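Local atomic coordinates of LPXTG-motif cell wall anchor domain protein (Mobiluncus mulieris, PDB entry 5U5O), a protein that probably serves in attachment of the bacterium to surfaces, as a giant cell-wall-anchored adhesin whose Ig-like domains carry intramolecular covalent cross-links. Residues Glu40-Ile46 with Thr68-Ala74; Leu173-Val177 with Phe209-Glu215; Trp180-Lys186 with Asn239-Leu243. All coordinates share one frame; numbering follows the deposited sequence. Where two conformers were deposited one is given.

Contact 1: Glu40-Ile46 with Thr68-Ala74; sequences EGKTYAI and TTVKVTA
Tyr44 and Val70 face each other as an antiparallel hydrogen-bonded pair, with Tyr44 N donating to Val70 O and Val70 N to Tyr44 O, the latter over 2.8 Å. Ile46 and Thr68 repeat the reciprocal pattern two residues further along each strand, while Thr43-Lys71 and Ala45-Thr69 are the non-hydrogen-bonded pairs of this beta hairpin, formed by strands 43-52 and 64-71 in the ester-bond domain. Beyond the strands the grip continues: Val72 N donates to Lys42 O, and Gly41 N meets Val72 O almost straight (2.8 Å, 174°). Glycine suits position 41, where phi is +93° and a side chain would press on the preceding carbonyl.

On the face carrying Tyr44, Ile46 and Val70, branched apolar groups interlock. Ile46 CD1 meets Val70 CG2 at 3.7 Å, and CG1 of Ile46 runs beside the Thr68 methyl; chi1 of 53° sets that branch between backbone N and carbonyl carbon. Val72 CG2 approaches the Tyr44 ring obliquely, 3.7 Å from Tyr44 CD1. Leu126 of neighbouring strand 118-127 adjoins Tyr44 and Ile46, Met99 of the other sheet packs on Ile46 and Thr68, and Glu39 N fixes the Tyr44 hydroxyl. On the other face, the extended Lys71 chain passes Thr43, with Lys71 CG 3.6 Å from Thr43 OG1, and Lys71 CE lies 3.4 Å from Gly41 O.

Water 1 joins Glu40 OE1 to Ala74 N, while OE2 of Glu40 bonds to Tyr95 OH. Backbone amides thus lock the register, apolar branches pack on one face, and the charged lysine and glutamate lie at the solvent-facing margin.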
loop_
_atom_site.group_PDB
_atom_site.type_symbol
_atom_site.label_atom_id
_atom_site.label_comp_id
_atom_site.label_asym_id
_atom_site.label_seq_id
_atom_site.Cartn_x
_atom_site.Cartn_y
_atom_site.Cartn_z
ATOM N N GLU A 40 22.528 32.978 9.478
ATOM C CA GLU A 40 21.434 33.955 9.365
ATOM C C GLU A 40 21.840 35.045 8.389
ATOM O O GLU A 40 22.971 35.544 8.421
ATOM C CB GLU A 40 21.084 34.551 10.727
ATOM C CG GLU A 40 20.488 33.536 11.694
ATOM C CD GLU A 40 20.169 34.093 13.071
ATOM O OE1 GLU A 40 20.178 35.319 13.285
ATOM O OE2 GLU A 40 19.898 33.271 13.963
ATOM N N GLY A 41 20.912 35.395 7.502
ATOM C CA GLY A 41 21.127 36.390 6.470
ATOM C C GLY A 41 21.589 35.867 5.129
ATOM O O GLY A 41 21.577 36.606 4.149
ATOM N N LYS A 42 22.057 34.622 5.067
ATOM C CA LYS A 42 22.414 34.020 3.789
ATOM C C LYS A 42 21.192 33.366 3.146
ATOM O O LYS A 42 20.302 32.880 3.845
ATOM C CB LYS A 42 23.557 33.008 3.954
ATOM C CG LYS A 42 24.884 33.667 4.383
ATOM C CD LYS A 42 26.145 32.885 4.029
ATOM C CE LYS A 42 26.585 33.082 2.575
ATOM N NZ LYS A 42 27.789 32.284 2.216
ATOM N N THR A 43 21.246 33.283 1.823
ATOM C CA THR A 43 20.197 32.687 1.018
ATOM C C THR A 43 20.687 31.384 0.416
ATOM O O THR A 43 21.543 31.377 -0.444
ATOM C CB THR A 43 19.705 33.627 -0.097
ATOM O OG1 THR A 43 19.216 34.822 0.510
ATOM C CG2 THR A 43 18.581 32.957 -0.920
ATOM N N TYR A 44 20.088 30.292 0.862
ATOM C CA TYR A 44 20.397 28.946 0.414
ATOM C C TYR A 44 19.312 28.482 -0.550
ATOM O O TYR A 44 18.180 29.025 -0.559
ATOM C CB TYR A 44 20.383 27.989 1.603
ATOM C CG TYR A 44 21.430 28.316 2.636
ATOM C CD1 TYR A 44 21.220 29.299 3.586
ATOM C CD2 TYR A 44 22.618 27.594 2.708
ATOM C CE1 TYR A 44 22.191 29.612 4.538
ATOM C CE2 TYR A 44 23.578 27.886 3.673
ATOM C CZ TYR A 44 23.356 28.889 4.586
ATOM O OH TYR A 44 24.292 29.245 5.544
ATOM N N ALA A 45 19.644 27.499 -1.375
ATOM C CA ALA A 45 18.625 26.762 -2.131
ATOM C C ALA A 45 18.493 25.391 -1.503
ATOM O O ALA A 45 19.472 24.750 -1.113
ATOM C CB ALA A 45 18.991 26.633 -3.603
ATOM N N ILE A 46 17.247 24.932 -1.419
ATOM C CA ILE A 46 16.923 23.589 -0.971
ATOM C C ILE A 46 16.155 22.832 -2.036
ATOM O O ILE A 46 15.327 23.434 -2.761
ATOM C CB ILE A 46 16.189 23.570 0.395
ATOM C CG1 ILE A 46 14.957 24.482 0.403
ATOM C CG2 ILE A 46 17.196 23.925 1.498
ATOM C CD1 ILE A 46 14.112 24.290 1.641
ATOM N N THR A 68 13.422 25.415 -3.908
ATOM C CA THR A 68 13.150 26.816 -3.571
ATOM C C THR A 68 14.385 27.442 -2.934
ATOM O O THR A 68 15.362 26.741 -2.662
ATOM C CB THR A 68 11.935 26.953 -2.618
ATOM O OG1 THR A 68 11.582 28.337 -2.451
ATOM C CG2 THR A 68 12.187 26.320 -1.246
ATOM N N THR A 69 14.339 28.751 -2.706
ATOM C CA THR A 69 15.372 29.450 -1.965
ATOM C C THR A 69 14.836 29.847 -0.602
ATOM O O THR A 69 13.623 30.067 -0.443
ATOM C CB THR A 69 15.905 30.677 -2.710
ATOM O OG1 THR A 69 14.817 31.473 -3.157
ATOM C CG2 THR A 69 16.756 30.254 -3.893
ATOM N N VAL A 70 15.746 29.917 0.375
ATOM C CA VAL A 70 15.428 30.237 1.767
ATOM C C VAL A 70 16.461 31.217 2.307
ATOM O O VAL A 70 17.656 30.921 2.290
ATOM C CB VAL A 70 15.491 28.988 2.663
ATOM C CG1 VAL A 70 15.286 29.367 4.123
ATOM C CG2 VAL A 70 14.473 27.945 2.233
ATOM N N LYS A 71 16.015 32.368 2.788
ATOM C CA LYS A 71 16.886 33.322 3.459
ATOM C C LYS A 71 16.735 33.064 4.938
ATOM O O LYS A 71 15.692 33.267 5.532
ATOM C CB LYS A 71 16.548 34.760 3.099
ATOM C CG LYS A 71 17.619 35.714 3.629
ATOM C CD LYS A 71 17.417 37.135 3.136
ATOM C CE LYS A 71 18.559 38.018 3.599
ATOM N NZ LYS A 71 18.407 39.387 3.061
ATOM N N VAL A 72 17.817 32.576 5.551
ATOM C CA VAL A 72 17.721 32.115 6.917
ATOM C C VAL A 72 17.600 33.288 7.870
ATOM O O VAL A 72 18.336 34.287 7.733
ATOM C CB VAL A 72 18.947 31.251 7.253
ATOM C CG1 VAL A 72 18.970 30.870 8.729
ATOM C CG2 VAL A 72 18.913 30.010 6.372
ATOM N N THR A 73 16.683 33.184 8.828
ATOM C CA THR A 73 16.460 34.232 9.816
ATOM C C THR A 73 16.140 33.630 11.190
ATOM O O THR A 73 15.716 32.480 11.292
ATOM C CB THR A 73 15.352 35.194 9.339
ATOM O OG1 THR A 73 15.333 36.345 10.187
ATOM C CG2 THR A 73 13.992 34.507 9.343
ATOM N N ALA A 74 16.386 34.410 12.240
ATOM C CA ALA A 74 16.194 33.958 13.620
ATOM C C ALA A 74 14.808 33.414 13.919
ATOM O O ALA A 74 14.673 32.469 14.674
ATOM C CB ALA A 74 16.538 35.079 14.597
HETATM O O HOH W 1 18.077 36.724 11.839
HETATM O O HOH W 2 21.309 39.436 4.370
#

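Contact 2: Leu173-Val177 with Phe209-Glu215; sequences LTKTV and FTLKEGE
Leu173 holds CG opposite its backbone N, and chi1 of 179° and chi2 of 61° together carry CD2 to the edge of the Phe209 ring, 3.9 Å from Phe209 CZ. Leu211 has CG beside its backbone N and lays CD1 4.1 Å from Leu173 CG. These groups fill part of the interior of an Ig-like beta sandwich: strand 150-178 belongs to one sheet, strand 205-212 to the other, and the short segments cross at 44°. Leucine and phenylalanine suit this place because these side chains pack with one another and with Phe196 and Val198 between the sheets.

A type II turn from Lys212 to Glu215 then takes the chain over to the sheet of strand 150-178. Gly214 occupies its third position, where the positive phi is easy for a residue without CB. Its N donates to Lys175 O at 2.7 Å, and Lys175 N returns a straight bond to Glu215 O at 3.1 Å, so the turn docks on the strand before strand 216-223 continues alongside. Lys175 touches the turn mainly through CB, 3.8 Å from Lys212 O; its bent chain leads away to NZ, covalently linked to Asn288 CG in an isopeptide cross-link that ties this strand to strand 281-291.

The extended Glu213 chain crosses Val177 at about a right angle, CD 3.5 Å from Val177 CB, with OE1 salt-bridged to Arg189. Water 3 accepts from Val177 N and donates to Glu213 OE2 at 2.8 Å.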
loop_
_atom_site.group_PDB
_atom_site.type_symbol
_atom_site.label_atom_id
_atom_site.label_comp_id
_atom_site.label_asym_id
_atom_site.label_seq_id
_atom_site.Cartn_x
_atom_site.Cartn_y
_atom_site.Cartn_z
ATOM N N LEU A 173 -17.182 -17.664 2.496
ATOM C CA LEU A 173 -17.812 -18.768 1.766
ATOM C C LEU A 173 -18.646 -19.519 2.766
ATOM O O LEU A 173 -18.170 -19.928 3.805
ATOM C CB LEU A 173 -16.735 -19.702 1.178
ATOM C CG LEU A 173 -17.291 -20.917 0.418
ATOM C CD1 LEU A 173 -18.145 -20.527 -0.797
ATOM C CD2 LEU A 173 -16.137 -21.837 0.033
ATOM N N THR A 174 -19.912 -19.753 2.409
ATOM C CA THR A 174 -20.880 -20.531 3.194
ATOM C C THR A 174 -21.324 -21.723 2.339
ATOM O O THR A 174 -21.500 -21.571 1.125
ATOM C CB THR A 174 -22.105 -19.667 3.552
ATOM O OG1 THR A 174 -21.682 -18.540 4.320
ATOM C CG2 THR A 174 -23.146 -20.431 4.370
ATOM N N LYS A 175 -21.461 -22.882 2.968
ATOM C CA LYS A 175 -21.957 -24.086 2.278
ATOM C C LYS A 175 -23.407 -24.356 2.635
ATOM O O LYS A 175 -23.758 -24.379 3.807
ATOM C CB LYS A 175 -21.156 -25.339 2.657
ATOM C CG LYS A 175 -21.488 -26.579 1.818
ATOM C CD LYS A 175 -21.167 -26.334 0.357
ATOM C CE LYS A 175 -21.022 -27.540 -0.535
ATOM N NZ LYS A 175 -22.316 -28.200 -0.840
ATOM N N THR A 176 -24.256 -24.570 1.619
ATOM C CA THR A 176 -25.646 -25.049 1.820
ATOM C C THR A 176 -25.811 -26.326 1.027
ATOM O O THR A 176 -25.009 -26.669 0.159
ATOM C CB THR A 176 -26.692 -24.002 1.390
ATOM O OG1 THR A 176 -26.472 -23.673 0.028
ATOM C CG2 THR A 176 -26.538 -22.741 2.233
ATOM N N VAL A 177 -26.943 -27.008 1.281
ATOM C CA VAL A 177 -27.233 -28.318 0.678
ATOM C C VAL A 177 -28.740 -28.423 0.397
ATOM O O VAL A 177 -29.518 -28.062 1.253
ATOM C CB VAL A 177 -26.833 -29.489 1.624
ATOM C CG1 VAL A 177 -27.275 -30.849 1.092
ATOM C CG2 VAL A 177 -25.332 -29.500 1.875
ATOM N N PHE A 209 -9.645 -25.956 3.041
ATOM C CA PHE A 209 -10.393 -26.139 4.262
ATOM C C PHE A 209 -11.668 -26.907 3.925
ATOM O O PHE A 209 -12.009 -27.072 2.748
ATOM C CB PHE A 209 -10.754 -24.795 4.899
ATOM C CG PHE A 209 -11.464 -23.869 3.957
ATOM C CD1 PHE A 209 -10.756 -23.020 3.111
ATOM C CD2 PHE A 209 -12.868 -23.886 3.853
ATOM C CE1 PHE A 209 -11.422 -22.198 2.199
ATOM C CE2 PHE A 209 -13.521 -23.059 2.945
ATOM C CZ PHE A 209 -12.811 -22.219 2.114
ATOM N N THR A 210 -12.338 -27.354 4.975
ATOM C CA THR A 210 -13.623 -28.024 4.843
ATOM C C THR A 210 -14.717 -27.242 5.521
ATOM O O THR A 210 -14.522 -26.575 6.529
ATOM C CB THR A 210 -13.592 -29.423 5.470
ATOM O OG1 THR A 210 -13.499 -29.304 6.892
ATOM C CG2 THR A 210 -12.417 -30.226 4.936
ATOM N N LEU A 211 -15.930 -27.377 4.958
ATOM C CA LEU A 211 -17.148 -26.845 5.544
ATOM C C LEU A 211 -18.184 -27.942 5.641
ATOM O O LEU A 211 -18.433 -28.661 4.669
ATOM C CB LEU A 211 -17.738 -25.736 4.669
ATOM C CG LEU A 211 -16.859 -24.503 4.468
ATOM C CD1 LEU A 211 -17.538 -23.576 3.467
ATOM C CD2 LEU A 211 -16.619 -23.771 5.774
ATOM N N LYS A 212 -18.767 -28.081 6.818
ATOM C CA LYS A 212 -20.035 -28.810 6.921
ATOM C C LYS A 212 -21.188 -27.917 6.439
ATOM O O LYS A 212 -21.066 -26.707 6.253
ATOM C CB LYS A 212 -20.285 -29.317 8.345
ATOM C CG LYS A 212 -19.185 -30.260 8.814
ATOM C CD LYS A 212 -19.476 -30.957 10.126
ATOM C CE LYS A 212 -18.434 -32.030 10.395
ATOM N NZ LYS A 212 -17.046 -31.496 10.381
ATOM N N GLU A 213 -22.340 -28.529 6.196
ATOM C CA GLU A 213 -23.519 -27.789 5.790
ATOM C C GLU A 213 -23.790 -26.685 6.798
ATOM O O GLU A 213 -23.821 -26.938 8.004
ATOM C CB GLU A 213 -24.710 -28.736 5.683
ATOM C CG GLU A 213 -26.012 -28.063 5.296
ATOM C CD GLU A 213 -27.170 -29.033 5.114
ATOM O OE1 GLU A 213 -26.976 -30.262 5.171
ATOM O OE2 GLU A 213 -28.296 -28.549 4.861
ATOM N N GLY A 214 -23.966 -25.463 6.294
ATOM C CA GLY A 214 -24.259 -24.308 7.134
ATOM C C GLY A 214 -23.063 -23.569 7.717
ATOM O O GLY A 214 -23.221 -22.489 8.294
ATOM N N GLU A 215 -21.868 -24.141 7.580
ATOM C CA GLU A 215 -20.649 -23.503 8.059
ATOM C C GLU A 215 -20.115 -22.472 7.076
ATOM O O GLU A 215 -20.432 -22.499 5.889
ATOM C CB GLU A 215 -19.572 -24.558 8.365
ATOM C CG GLU A 215 -19.952 -25.474 9.516
ATOM C CD GLU A 215 -18.831 -26.396 9.966
ATOM O OE1 GLU A 215 -17.926 -26.730 9.160
ATOM O OE2 GLU A 215 -18.882 -26.832 11.135
HETATM O O HOH W 3 -28.196 -26.022 3.747
#

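Contact 3: Trp180-Lys186 with Asn239-Leu243; sequences WEDAFAK and NQAGL
Trp180 meets the end of helix 234-241 with the benzene half of its indole. Its CB points away from the helix, but chi1 of -166° carries the indole out beside the carbonyl carbon, and chi2 of -94° turns its face to Ala241. The Ala241 CA sits over the face of the six-membered ring, a CH-pi contact 4.2 Å from its centroid, and Ala241 CB rests 3.8 Å from Trp180 CZ3. Alanine is small enough for the broad indole to lie close to the helix backbone. On the same face sits water 4, which accepts from Glu181 N and donates to Ala241 O at 2.8 Å, satisfying a carbonyl left at the helix end.

Here the loop between strands 150-178 and 193-200, in the DUF5979 domain, closes over the helix C terminus. Gly242 is the first residue to leave the helix, with positive phi; its CA-H points at Phe184 O, and a CB on this residue would be directed into that carbonyl. The loop is itself curled: Glu181 O accepts from both Phe184 N and Ala185 N, and Glu181 OE2 accepts from Ala183 N.

Phe184 CB points toward the helix end while its ring turns away, crossing Leu243 at about a right angle with Phe184 CD2 3.8 Å from Leu243 CD2. The other branch of Leu243, CD1, packs 4.0 Å from Glu181 CB, and Phe290 of strand 281-291 also touches Leu243. Lys186 N donates nearly straight to Gln240 O (2.8 Å, 173°). The lysine chain, bent at chi2 and chi4, brushes Asn239 O with CG at 3.4 Å and curls back until NZ donates to Phe184 O, 3.1 Å away.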
loop_
_atom_site.group_PDB
_atom_site.type_symbol
_atom_site.label_atom_id
_atom_site.label_comp_id
_atom_site.label_asym_id
_atom_site.label_seq_id
_atom_site.Cartn_x
_atom_site.Cartn_y
_atom_site.Cartn_z
ATOM N N TRP A 180 -30.693 -33.867 -0.442
ATOM C CA TRP A 180 -30.129 -35.028 0.271
ATOM C C TRP A 180 -31.120 -36.192 0.286
ATOM O O TRP A 180 -32.336 -35.969 0.445
ATOM C CB TRP A 180 -29.781 -34.656 1.716
ATOM C CG TRP A 180 -28.928 -35.658 2.398
ATOM C CD1 TRP A 180 -29.324 -36.687 3.183
ATOM C CD2 TRP A 180 -27.497 -35.691 2.393
ATOM N NE1 TRP A 180 -28.247 -37.395 3.634
ATOM C CE2 TRP A 180 -27.109 -36.795 3.169
ATOM C CE3 TRP A 180 -26.500 -34.909 1.781
ATOM C CZ2 TRP A 180 -25.762 -37.129 3.368
ATOM C CZ3 TRP A 180 -25.166 -35.240 1.975
ATOM C CH2 TRP A 180 -24.809 -36.335 2.764
ATOM N N GLU A 181 -30.667 -37.426 0.112
ATOM C CA GLU A 181 -31.557 -38.602 0.193
ATOM C C GLU A 181 -30.857 -39.673 1.045
ATOM O O GLU A 181 -29.799 -40.186 0.659
ATOM C CB GLU A 181 -31.866 -39.154 -1.198
ATOM C CG GLU A 181 -32.683 -40.449 -1.228
ATOM C CD GLU A 181 -33.864 -40.463 -0.272
ATOM O OE1 GLU A 181 -34.735 -39.568 -0.395
ATOM O OE2 GLU A 181 -33.910 -41.380 0.592
ATOM N N ASP A 182 -31.440 -39.992 2.198
ATOM C CA ASP A 182 -30.863 -40.996 3.117
ATOM C C ASP A 182 -30.674 -42.361 2.450
ATOM O O ASP A 182 -29.791 -43.097 2.830
ATOM C CB ASP A 182 -31.769 -41.218 4.336
ATOM C CG ASP A 182 -31.943 -39.995 5.182
ATOM O OD1 ASP A 182 -31.136 -39.061 5.104
ATOM O OD2 ASP A 182 -32.901 -39.964 5.980
ATOM N N ALA A 183 -31.516 -42.733 1.484
ATOM C CA ALA A 183 -31.359 -44.042 0.832
ATOM C C ALA A 183 -30.023 -44.210 0.149
ATOM O O ALA A 183 -29.519 -45.314 0.066
ATOM C CB ALA A 183 -32.476 -44.304 -0.167
ATOM N N PHE A 184 -29.485 -43.109 -0.368
ATOM C CA PHE A 184 -28.249 -43.148 -1.130
ATOM C C PHE A 184 -27.014 -42.672 -0.374
ATOM O O PHE A 184 -25.902 -43.001 -0.775
ATOM C CB PHE A 184 -28.402 -42.335 -2.405
ATOM C CG PHE A 184 -29.527 -42.814 -3.289
ATOM C CD1 PHE A 184 -29.461 -44.070 -3.888
ATOM C CD2 PHE A 184 -30.653 -42.032 -3.513
ATOM C CE1 PHE A 184 -30.494 -44.533 -4.689
ATOM C CE2 PHE A 184 -31.687 -42.492 -4.317
ATOM C CZ PHE A 184 -31.611 -43.741 -4.911
ATOM N N ALA A 185 -27.205 -41.916 0.710
ATOM C CA ALA A 185 -26.082 -41.299 1.419
ATOM C C ALA A 185 -25.178 -42.318 2.104
ATOM O O ALA A 185 -25.638 -43.359 2.554
ATOM C CB ALA A 185 -26.587 -40.298 2.441
ATOM N N LYS A 186 -23.893 -41.987 2.190
ATOM C CA LYS A 186 -22.909 -42.826 2.850
ATOM C C LYS A 186 -22.415 -42.276 4.183
ATOM O O LYS A 186 -21.564 -42.895 4.846
ATOM C CB LYS A 186 -21.723 -43.018 1.914
ATOM C CG LYS A 186 -22.078 -43.595 0.553
ATOM C CD LYS A 186 -22.822 -44.922 0.655
ATOM C CE LYS A 186 -22.911 -45.608 -0.699
ATOM N NZ LYS A 186 -23.553 -44.741 -1.729
ATOM N N ASN A 239 -19.439 -38.647 -3.330
ATOM C CA ASN A 239 -19.189 -39.881 -2.606
ATOM C C ASN A 239 -19.954 -39.970 -1.288
ATOM O O ASN A 239 -20.424 -41.047 -0.918
ATOM C CB ASN A 239 -17.687 -40.061 -2.361
ATOM C CG ASN A 239 -16.920 -40.357 -3.627
ATOM O OD1 ASN A 239 -17.490 -40.731 -4.654
ATOM N ND2 ASN A 239 -15.606 -40.205 -3.553
ATOM N N GLN A 240 -20.070 -38.845 -0.588
ATOM C CA GLN A 240 -20.769 -38.783 0.680
ATOM C C GLN A 240 -22.304 -38.822 0.505
ATOM O O GLN A 240 -22.981 -39.496 1.261
ATOM C CB GLN A 240 -20.360 -37.545 1.451
ATOM C CG GLN A 240 -18.910 -37.604 1.919
ATOM C CD GLN A 240 -18.466 -36.293 2.503
ATOM O OE1 GLN A 240 -18.615 -36.058 3.699
ATOM N NE2 GLN A 240 -17.974 -35.384 1.638
ATOM N N ALA A 241 -22.843 -38.080 -0.464
ATOM C CA ALA A 241 -24.288 -38.000 -0.683
ATOM C C ALA A 241 -24.864 -39.186 -1.437
ATOM O O ALA A 241 -26.062 -39.437 -1.330
ATOM C CB ALA A 241 -24.603 -36.724 -1.433
ATOM N N GLY A 242 -24.067 -39.859 -2.254
ATOM C CA GLY A 242 -24.533 -40.903 -3.159
ATOM C C GLY A 242 -25.392 -40.393 -4.304
ATOM O O GLY A 242 -26.206 -41.145 -4.872
ATOM N N LEU A 243 -25.209 -39.118 -4.640
ATOM C CA LEU A 243 -26.010 -38.424 -5.649
ATOM C C LEU A 243 -25.151 -37.456 -6.426
ATOM O O LEU A 243 -24.134 -36.975 -5.922
ATOM C CB LEU A 243 -27.139 -37.617 -4.997
ATOM C CG LEU A 243 -28.256 -38.403 -4.329
ATOM C CD1 LEU A 243 -29.102 -37.447 -3.508
ATOM C CD2 LEU A 243 -29.098 -39.144 -5.359
HETATM O O HOH W 4 -27.793 -37.601 -0.138
#

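Overall arrangement
From the N terminus the chain first closes contact 1, whose segments are 22 residues apart and join neighbouring strands of a hairpin in the ester-bond domain. Contact 1 is complete before the others open and so stands in series with them. The long strand 150-178 then runs from that domain into the DUF5979 domain, where contact 2 is centred about 68 Å from the centre of contact 1. Contacts 2 and 3 cross: 173-177 and 180-186 open in turn, then 209-215 and 239-243 answer them. Contact 2 ties strand 150-178 to the turn after strand 205-212, bridging two sheets, whereas contact 3, its centre about 17 Å from that of contact 2, fastens the following loop to the end of helix 234-241.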